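Local coordinates for glycosyl transferases group 1 family protein (Francisella tularensis subsp. tularensis, PDB 5I45) that probably transfers a sugar from an activated donor to an acceptor as a GT-B-type glycosyltransferase, of which this chain is the C-terminal domain, at residues A[28-33]-A[59-64]; A[35-40]-A[71-76]; A[113-118]-A[134-139]. One frame throughout, in Å; residues are numbered along the deposited sequence. Where two conformers were deposited one is given.

Contact 1. Residues A[28-33]-A[59-64]; sequences GKYGIG and PDWTAV
Tyr30, Ile32 and Trp61 make one side of this contact, where two parallel strands lie next to each other. Tyr30 sets its CB squarely over the six-membered ring of the Trp61 indole, 3.3 Å from the centroid and 9° off the ring normal, a CH-pi contact. The phenol ring then runs on past the indole: its plane is 20° from that of the five-membered ring, but the centroids are 4.9 Å apart and the rings barely overlap. Tyr30 can lie this way because its CG stands beside the backbone N (chi1 -55°), and Trp61 turns CG the same way. Ile32 meets the indole at its rim instead, with CG1 near the ring plane and 3.7 Å from Trp61 CE3. Leu55 of helix 44-57 and Ile175 of helix 164-176 also touch the tryptophan.

Beneath these side chains the backbones are laced by hydrogen bonds from Thr62 N to Tyr30 O, Ile32 N to Thr62 O, and Val64 N to Ile32 O, the last 2.8 Å long. At the start of the ladder Asp60 O takes two donors, Lys29 N at 2.8 Å and Tyr30 N at 3.2 Å. Thr62 faces the other side of the sheet, its OG1 bonded to Pro27 O. Strands 30-35 and 61-66, joined through helix 44-57, form a beta-alpha-beta unit of the Rossmann-like C-terminal domain of GT-B enzymes.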
loop_
_atom_site.group_PDB
_atom_site.type_symbol
_atom_site.label_atom_id
_atom_site.label_comp_id
_atom_site.label_asym_id
_atom_site.label_seq_id
_atom_site.Cartn_x
_atom_site.Cartn_y
_atom_site.Cartn_z
ATOM N N GLY A 28 -13.613 8.118 -3.491
ATOM C CA GLY A 28 -13.363 6.915 -4.248
ATOM C C GLY A 28 -14.025 5.700 -3.666
ATOM O O GLY A 28 -14.627 5.736 -2.590
ATOM N N LYS A 29 -13.873 4.588 -4.369
ATOM C CA LYS A 29 -14.493 3.335 -3.961
ATOM C C LYS A 29 -13.509 2.243 -3.537
ATOM O O LYS A 29 -13.868 1.328 -2.812
ATOM C CB LYS A 29 -15.373 2.827 -5.098
ATOM C CG LYS A 29 -16.595 3.709 -5.327
ATOM C CD LYS A 29 -17.427 3.232 -6.504
ATOM C CE LYS A 29 -18.547 4.205 -6.818
ATOM N NZ LYS A 29 -19.508 4.276 -5.692
ATOM N N TYR A 30 -12.272 2.348 -4.001
ATOM C CA TYR A 30 -11.223 1.323 -3.771
ATOM C C TYR A 30 -9.946 2.047 -3.456
ATOM O O TYR A 30 -9.648 3.086 -4.062
ATOM C CB TYR A 30 -11.005 0.471 -5.033
ATOM C CG TYR A 30 -12.251 -0.171 -5.553
ATOM C CD1 TYR A 30 -12.714 -1.375 -5.014
ATOM C CD2 TYR A 30 -12.996 0.434 -6.550
ATOM C CE1 TYR A 30 -13.888 -1.963 -5.483
ATOM C CE2 TYR A 30 -14.179 -0.134 -7.017
ATOM C CZ TYR A 30 -14.620 -1.320 -6.472
ATOM O OH TYR A 30 -15.786 -1.875 -6.975
ATOM N N GLY A 31 -9.175 1.493 -2.530
ATOM C CA GLY A 31 -7.959 2.113 -2.079
ATOM C C GLY A 31 -6.663 1.369 -2.256
ATOM O O GLY A 31 -6.601 0.133 -2.196
ATOM N N ILE A 32 -5.624 2.152 -2.418
ATOM C CA ILE A 32 -4.229 1.719 -2.487
ATOM C C ILE A 32 -3.490 2.459 -1.399
ATOM O O ILE A 32 -3.659 3.685 -1.312
ATOM C CB ILE A 32 -3.580 2.088 -3.835
ATOM C CG1 ILE A 32 -4.349 1.524 -5.009
ATOM C CG2 ILE A 32 -2.110 1.706 -3.865
ATOM C CD1 ILE A 32 -4.214 2.422 -6.223
ATOM N N GLY A 33 -2.655 1.814 -0.601
ATOM C CA GLY A 33 -1.953 2.502 0.453
ATOM C C GLY A 33 -0.469 2.219 0.518
ATOM O O GLY A 33 0.025 1.177 0.044
ATOM N N PRO A 59 -10.697 6.457 -12.242
ATOM C CA PRO A 59 -11.342 7.415 -11.356
ATOM C C PRO A 59 -11.912 6.908 -10.040
ATOM O O PRO A 59 -11.991 7.676 -9.089
ATOM C CB PRO A 59 -12.449 7.993 -12.243
ATOM C CG PRO A 59 -11.841 7.954 -13.610
ATOM C CD PRO A 59 -11.135 6.642 -13.645
ATOM N N ASP A 60 -12.260 5.629 -9.949
ATOM C CA ASP A 60 -12.838 5.074 -8.721
ATOM C C ASP A 60 -11.806 4.656 -7.666
ATOM O O ASP A 60 -12.170 4.239 -6.580
ATOM C CB ASP A 60 -13.689 3.836 -9.034
ATOM C CG ASP A 60 -15.000 4.160 -9.722
ATOM O OD1 ASP A 60 -15.575 5.252 -9.528
ATOM O OD2 ASP A 60 -15.489 3.264 -10.436
ATOM N N TRP A 61 -10.524 4.790 -8.013
ATOM C CA TRP A 61 -9.433 4.384 -7.145
ATOM C C TRP A 61 -8.774 5.577 -6.505
ATOM O O TRP A 61 -8.636 6.649 -7.124
ATOM C CB TRP A 61 -8.423 3.510 -7.912
ATOM C CG TRP A 61 -8.976 2.111 -8.143
ATOM C CD1 TRP A 61 -9.987 1.752 -9.001
ATOM C CD2 TRP A 61 -8.612 0.913 -7.442
ATOM N NE1 TRP A 61 -10.262 0.415 -8.880
ATOM C CE2 TRP A 61 -9.396 -0.127 -7.954
ATOM C CE3 TRP A 61 -7.671 0.627 -6.434
ATOM C CZ2 TRP A 61 -9.279 -1.435 -7.485
ATOM C CZ3 TRP A 61 -7.560 -0.670 -5.985
ATOM C CH2 TRP A 61 -8.370 -1.681 -6.505
ATOM N N THR A 62 -8.323 5.381 -5.278
ATOM C CA THR A 62 -7.690 6.434 -4.482
ATOM C C THR A 62 -6.458 5.870 -3.806
ATOM O O THR A 62 -6.477 4.748 -3.357
ATOM C CB THR A 62 -8.695 6.933 -3.441
ATOM O OG1 THR A 62 -9.750 7.566 -4.143
ATOM C CG2 THR A 62 -8.073 7.900 -2.429
ATOM N N ALA A 63 -5.391 6.648 -3.756
ATOM C CA ALA A 63 -4.181 6.283 -3.065
ATOM C C ALA A 63 -4.100 7.067 -1.771
ATOM O O ALA A 63 -4.363 8.278 -1.779
ATOM C CB ALA A 63 -2.961 6.587 -3.930
ATOM N N VAL A 64 -3.675 6.413 -0.690
ATOM C CA VAL A 64 -3.500 7.036 0.608
ATOM C C VAL A 64 -2.097 6.803 1.120
ATOM O O VAL A 64 -1.533 5.705 1.003
ATOM C CB VAL A 64 -4.555 6.592 1.670
ATOM C CG1 VAL A 64 -5.925 7.108 1.308
ATOM C CG2 VAL A 64 -4.597 5.097 1.855
#

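Contact 2. Residues A[35-40]-A[71-76]; sequences FGRIRK and PRDLDF
Arg39 and Asp73 form the firmer half of a salt-bridge network that also takes in Arg37. Arg39 NH1 lies 2.9 Å from Asp73 OD2 with an angle of 161° at the hydrogen; Asp73 OD2 accepts on its syn lone pair and sits in the guanidinium plane of Arg39, though the carboxylate is turned 45° from that plane. In the conformer given, one of two, Arg37 runs out extended, CG anti to the backbone N (chi1 -179°), and its NH2 makes a weak and less certain bond of 3.4 Å to Asp73 OD2. Arg72 lays its aliphatic CD 3.6 Å from Arg39 NH1.

Two waters add to the polar grip. One donates to both Ile38 O and Asp73 OD2, tying side chain to backbone, and in the same Arg37 conformer accepts from Arg37 NE. The second accepts from Lys40 N and donates to Asp73 OD1, at 2.7 Å, so each carboxylate oxygen has its own water.

Packing round the Phe76 ring makes the third group. Backbone N of Lys40 stands over one face, 3.4 Å from Phe76 CE2. Ile38 supplies the apolar contact, its CG2 approaching obliquely to 3.9 Å from Phe76 CD2.

Asp73 holds the N-cap position of helix 74-86, but its side chain makes no capping bond; the carboxylate faces the arginines and the two waters. The contact thus joins the loop after strand 30-35 to the start of that helix, beyond the C-terminal ends of neighbouring parallel strands in a Rossmann-like domain.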
loop_
_atom_site.group_PDB
_atom_site.type_symbol
_atom_site.label_atom_id
_atom_site.label_comp_id
_atom_site.label_asym_id
_atom_site.label_seq_id
_atom_site.Cartn_x
_atom_site.Cartn_y
_atom_site.Cartn_z
ATOM N N PHE A 35 2.406 2.629 3.774
ATOM C CA PHE A 35 2.513 2.824 5.213
ATOM C C PHE A 35 3.901 3.212 5.638
ATOM O O PHE A 35 4.876 2.681 5.118
ATOM C CB PHE A 35 2.134 1.503 5.927
ATOM C CG PHE A 35 0.688 1.187 5.848
ATOM C CD1 PHE A 35 0.147 0.646 4.700
ATOM C CD2 PHE A 35 -0.153 1.435 6.941
ATOM C CE1 PHE A 35 -1.203 0.328 4.652
ATOM C CE2 PHE A 35 -1.497 1.137 6.875
ATOM C CZ PHE A 35 -2.027 0.601 5.731
ATOM N N GLY A 36 3.987 4.061 6.636
ATOM C CA GLY A 36 5.236 4.381 7.259
ATOM C C GLY A 36 5.683 5.786 7.019
ATOM O O GLY A 36 4.982 6.616 6.443
ATOM N N ARG A 37 6.884 6.059 7.481
ATOM C CA ARG A 37 7.426 7.382 7.403
ATOM C C ARG A 37 7.519 7.879 5.959
ATOM O O ARG A 37 7.798 7.113 5.037
ATOM C CB ARG A 37 8.797 7.327 8.069
ATOM C CG ARG A 37 9.546 8.604 8.122
ATOM C CD ARG A 37 10.811 8.408 8.929
ATOM N NE ARG A 37 11.695 9.546 8.733
ATOM C CZ ARG A 37 12.791 9.821 9.430
ATOM N NH1 ARG A 37 13.172 9.072 10.454
ATOM N NH2 ARG A 37 13.491 10.899 9.111
ATOM N N ILE A 38 7.246 9.162 5.777
ATOM C CA ILE A 38 7.330 9.808 4.467
ATOM C C ILE A 38 8.756 10.325 4.337
ATOM O O ILE A 38 9.159 11.294 5.001
ATOM C CB ILE A 38 6.334 10.970 4.343
ATOM C CG1 ILE A 38 4.907 10.441 4.433
ATOM C CG2 ILE A 38 6.558 11.758 3.057
ATOM C CD1 ILE A 38 3.863 11.516 4.580
ATOM N N ARG A 39 9.524 9.673 3.468
ATOM C CA ARG A 39 10.951 9.968 3.307
ATOM C C ARG A 39 11.382 9.372 1.991
ATOM O O ARG A 39 10.881 8.328 1.603
ATOM C CB ARG A 39 11.737 9.351 4.476
ATOM C CG ARG A 39 13.228 9.585 4.470
ATOM C CD ARG A 39 13.882 9.284 5.821
ATOM N NE ARG A 39 15.341 9.377 5.756
ATOM C CZ ARG A 39 16.028 10.513 5.717
ATOM N NH1 ARG A 39 15.422 11.710 5.807
ATOM N NH2 ARG A 39 17.351 10.481 5.622
ATOM N N LYS A 40 12.312 10.014 1.296
ATOM C CA LYS A 40 12.672 9.508 -0.025
ATOM C C LYS A 40 13.188 8.071 -0.004
ATOM O O LYS A 40 12.837 7.284 -0.880
ATOM C CB LYS A 40 13.692 10.379 -0.740
ATOM C CG LYS A 40 13.871 9.932 -2.180
ATOM C CD LYS A 40 12.851 10.595 -3.062
ATOM C CE LYS A 40 13.253 12.035 -3.249
ATOM N NZ LYS A 40 14.549 12.070 -3.954
ATOM N N PRO A 71 10.464 16.341 10.847
ATOM C CA PRO A 71 10.860 17.701 10.437
ATOM C C PRO A 71 11.840 17.802 9.269
ATOM O O PRO A 71 11.660 18.625 8.394
ATOM C CB PRO A 71 11.473 18.243 11.713
ATOM C CG PRO A 71 10.597 17.671 12.767
ATOM C CD PRO A 71 10.417 16.238 12.311
ATOM N N ARG A 72 12.848 16.943 9.220
ATOM C CA ARG A 72 13.815 17.017 8.152
ATOM C C ARG A 72 13.246 16.689 6.780
ATOM O O ARG A 72 13.874 17.035 5.781
ATOM C CB ARG A 72 15.030 16.135 8.440
ATOM C CG ARG A 72 14.752 14.638 8.450
ATOM C CD ARG A 72 16.011 13.811 8.684
ATOM N NE ARG A 72 16.643 14.055 9.976
ATOM C CZ ARG A 72 17.730 14.776 10.186
ATOM N NH1 ARG A 72 18.389 15.327 9.179
ATOM N NH2 ARG A 72 18.183 14.917 11.413
ATOM N N ASP A 73 12.083 16.050 6.729
ATOM C CA ASP A 73 11.427 15.682 5.493
ATOM C C ASP A 73 10.111 16.406 5.193
ATOM O O ASP A 73 9.428 16.050 4.245
ATOM C CB ASP A 73 11.193 14.180 5.498
ATOM C CG ASP A 73 12.499 13.412 5.442
ATOM O OD1 ASP A 73 13.361 13.806 4.632
ATOM O OD2 ASP A 73 12.645 12.452 6.233
ATOM N N LEU A 74 9.804 17.452 5.946
ATOM C CA LEU A 74 8.595 18.235 5.650
ATOM C C LEU A 74 8.634 18.859 4.230
ATOM O O LEU A 74 7.624 18.919 3.547
ATOM C CB LEU A 74 8.372 19.314 6.700
ATOM C CG LEU A 74 8.051 18.802 8.112
ATOM C CD1 LEU A 74 8.134 19.915 9.139
ATOM C CD2 LEU A 74 6.692 18.152 8.133
ATOM N N ASP A 75 9.814 19.271 3.792
ATOM C CA ASP A 75 9.959 19.832 2.456
ATOM C C ASP A 75 9.615 18.796 1.388
ATOM O O ASP A 75 8.978 19.099 0.397
ATOM C CB ASP A 75 11.379 20.378 2.236
ATOM C CG ASP A 75 12.415 19.283 2.048
ATOM O OD1 ASP A 75 12.553 18.384 2.943
ATOM O OD2 ASP A 75 13.074 19.330 0.986
ATOM N N PHE A 76 10.055 17.556 1.630
ATOM C CA PHE A 76 9.794 16.440 0.714
ATOM C C PHE A 76 8.306 16.153 0.607
ATOM O O PHE A 76 7.754 16.001 -0.469
ATOM C CB PHE A 76 10.608 15.234 1.197
ATOM C CG PHE A 76 10.328 13.955 0.463
ATOM C CD1 PHE A 76 10.664 13.822 -0.871
ATOM C CD2 PHE A 76 9.755 12.874 1.112
ATOM C CE1 PHE A 76 10.409 12.632 -1.538
ATOM C CE2 PHE A 76 9.515 11.696 0.457
ATOM C CZ PHE A 76 9.836 11.574 -0.855
HETATM O O HOH W 1 10.341 11.550 7.483
HETATM O O HOH W 2 13.571 12.470 2.274
#

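Contact 3. Residues A[113-118]-A[134-139]; sequences DIVVCA and SKCAVI
Ile114 and Ile139 meet obliquely on one side of the two parallel strands, CG2 of Ile114 lying 4.0 Å from CD1 of Ile139. The long arm of Ile139 gets there because its CG1 stands beside the backbone N and the chain then runs extended (chi2 163°). Val116 and Ala137 share this side, where Leu171 of helix 164-176 touches both isoleucines. On the other side Val115 presents its CG2 to Cys136, 3.9 Å from both CB and SG; that methyl is the branch beside the backbone N, CG1 being anti to it (chi1 173°). Cys117 continues the row, its SG 4.1 Å from Val138 CG1, and Ala131 of helix 126-133 packs on Val115, Cys136 and Val138.

Between the two apolar layers runs the backbone ladder. Val115 N bonds to Ala137 O and Ile139 N to Val115 O, and Cys117 N ends the series at 2.8 Å from Ile139 O. The ladder starts with Ala137 N, 3.0 Å from Asp113 O.

The polar edge lies where the strands begin. The CB of Asp113 points away from segment 134-139, and its OD2 makes a salt bridge with Arg181 of helix 178-195. A Schellman motif, with Lys135 as its C-prime residue at positive phi, ends helix 126-133 and turns the backbone toward strand 137-140. With every touching residue buried, the peptide groups must find partners in the sheet: the bonds across these strands satisfy part of that need, while branched and small side chains, uncharged throughout the centre, fill both faces.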
loop_
_atom_site.group_PDB
_atom_site.type_symbol
_atom_site.label_atom_id
_atom_site.label_comp_id
_atom_site.label_asym_id
_atom_site.label_seq_id
_atom_site.Cartn_x
_atom_site.Cartn_y
_atom_site.Cartn_z
ATOM N N ASP A 113 -7.432 -2.379 -0.949
ATOM C CA ASP A 113 -7.270 -3.488 -1.869
ATOM C C ASP A 113 -5.821 -3.812 -2.182
ATOM O O ASP A 113 -5.497 -4.953 -2.404
ATOM C CB ASP A 113 -8.034 -3.255 -3.171
ATOM C CG ASP A 113 -9.476 -3.651 -3.060
ATOM O OD1 ASP A 113 -10.271 -2.935 -2.440
ATOM O OD2 ASP A 113 -9.806 -4.753 -3.558
ATOM N N ILE A 114 -4.986 -2.770 -2.246
ATOM C CA ILE A 114 -3.579 -2.935 -2.653
ATOM C C ILE A 114 -2.722 -2.173 -1.689
ATOM O O ILE A 114 -3.085 -1.046 -1.314
ATOM C CB ILE A 114 -3.364 -2.407 -4.085
ATOM C CG1 ILE A 114 -4.281 -3.114 -5.090
ATOM C CG2 ILE A 114 -1.890 -2.470 -4.468
ATOM C CD1 ILE A 114 -4.309 -2.505 -6.482
ATOM N N VAL A 115 -1.583 -2.732 -1.321
ATOM C CA VAL A 115 -0.576 -2.052 -0.508
ATOM C C VAL A 115 0.742 -2.090 -1.250
ATOM O O VAL A 115 1.124 -3.125 -1.804
ATOM C CB VAL A 115 -0.444 -2.657 0.906
ATOM C CG1 VAL A 115 0.729 -2.036 1.663
ATOM C CG2 VAL A 115 -1.716 -2.415 1.676
ATOM N N VAL A 116 1.416 -0.929 -1.282
ATOM C CA VAL A 116 2.741 -0.825 -1.869
ATOM C C VAL A 116 3.783 -0.660 -0.791
ATOM O O VAL A 116 3.625 0.169 0.071
ATOM C CB VAL A 116 2.825 0.339 -2.878
ATOM C CG1 VAL A 116 4.201 0.419 -3.491
ATOM C CG2 VAL A 116 1.777 0.158 -3.975
ATOM N N CYS A 117 4.848 -1.466 -0.864
ATOM C CA CYS A 117 5.976 -1.390 0.068
ATOM C C CYS A 117 7.163 -1.043 -0.817
ATOM O O CYS A 117 7.747 -1.912 -1.421
ATOM C CB CYS A 117 6.106 -2.757 0.812
ATOM S SG CYS A 117 4.570 -3.345 1.621
ATOM N N ALA A 118 7.489 0.247 -0.899
ATOM C CA ALA A 118 8.422 0.783 -1.897
ATOM C C ALA A 118 9.816 1.112 -1.353
ATOM O O ALA A 118 10.601 1.764 -2.034
ATOM C CB ALA A 118 7.808 2.047 -2.494
ATOM N N SER A 134 -3.958 -9.243 6.001
ATOM C CA SER A 134 -5.234 -8.576 5.854
ATOM C C SER A 134 -5.872 -8.818 4.493
ATOM O O SER A 134 -6.898 -8.235 4.193
ATOM C CB SER A 134 -5.062 -7.075 6.068
ATOM O OG SER A 134 -4.359 -6.790 7.273
ATOM N N LYS A 135 -5.256 -9.676 3.681
ATOM C CA LYS A 135 -5.718 -9.999 2.353
ATOM C C LYS A 135 -5.711 -8.802 1.389
ATOM O O LYS A 135 -6.530 -8.678 0.491
ATOM C CB LYS A 135 -7.062 -10.751 2.384
ATOM C CG LYS A 135 -7.154 -11.867 1.360
ATOM C CD LYS A 135 -8.426 -12.690 1.452
ATOM C CE LYS A 135 -8.538 -13.576 2.691
ATOM N NZ LYS A 135 -9.756 -14.424 2.598
ATOM N N CYS A 136 -4.715 -7.956 1.577
ATOM C CA CYS A 136 -4.388 -6.891 0.598
ATOM C C CYS A 136 -3.446 -7.493 -0.437
ATOM O O CYS A 136 -2.585 -8.310 -0.098
ATOM C CB CYS A 136 -3.661 -5.730 1.262
ATOM S SG CYS A 136 -4.468 -5.013 2.667
ATOM N N ALA A 137 -3.559 -7.098 -1.701
ATOM C CA ALA A 137 -2.566 -7.502 -2.704
ATOM C C ALA A 137 -1.342 -6.622 -2.516
ATOM O O ALA A 137 -1.509 -5.400 -2.434
ATOM C CB ALA A 137 -3.144 -7.337 -4.086
ATOM N N VAL A 138 -0.141 -7.184 -2.486
ATOM C CA VAL A 138 1.070 -6.412 -2.226
ATOM C C VAL A 138 1.987 -6.321 -3.431
ATOM O O VAL A 138 2.284 -7.319 -4.141
ATOM C CB VAL A 138 1.848 -7.033 -1.043
ATOM C CG1 VAL A 138 3.201 -6.360 -0.819
ATOM C CG2 VAL A 138 1.032 -6.922 0.221
ATOM N N ILE A 139 2.451 -5.079 -3.630
ATOM C CA ILE A 139 3.517 -4.764 -4.575
ATOM C C ILE A 139 4.673 -4.278 -3.716
ATOM O O ILE A 139 4.514 -3.372 -2.932
ATOM C CB ILE A 139 3.095 -3.642 -5.531
ATOM C CG1 ILE A 139 1.911 -4.071 -6.394
ATOM C CG2 ILE A 139 4.292 -3.253 -6.414
ATOM C CD1 ILE A 139 1.199 -2.903 -7.051
#

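Contacts 1 and 3 are two pairings within one parallel sheet, their centres about 12 Å apart. Strands 30-35 and 114-117 are neighbours there, and probable hydrogen bonds close the seam: Gly31 O lies 2.9 Å from Asp113 N, and Gly33 O 2.9 Å from Val116 N. Trp61 also packs on Asp113, CH2 to CB 3.7 Å. Contact 2 lies about 21 Å from contact 1 and about 20 Å from contact 3, centre to centre. Each of its segments follows one of contact 1 in the chain, strand 61-66 leading on to helix 74-86, and Phe35 CE1 packs on Val115 CG2 at 4.1 Å to meet contact 3. Together the three contacts build the scaffold of the domain.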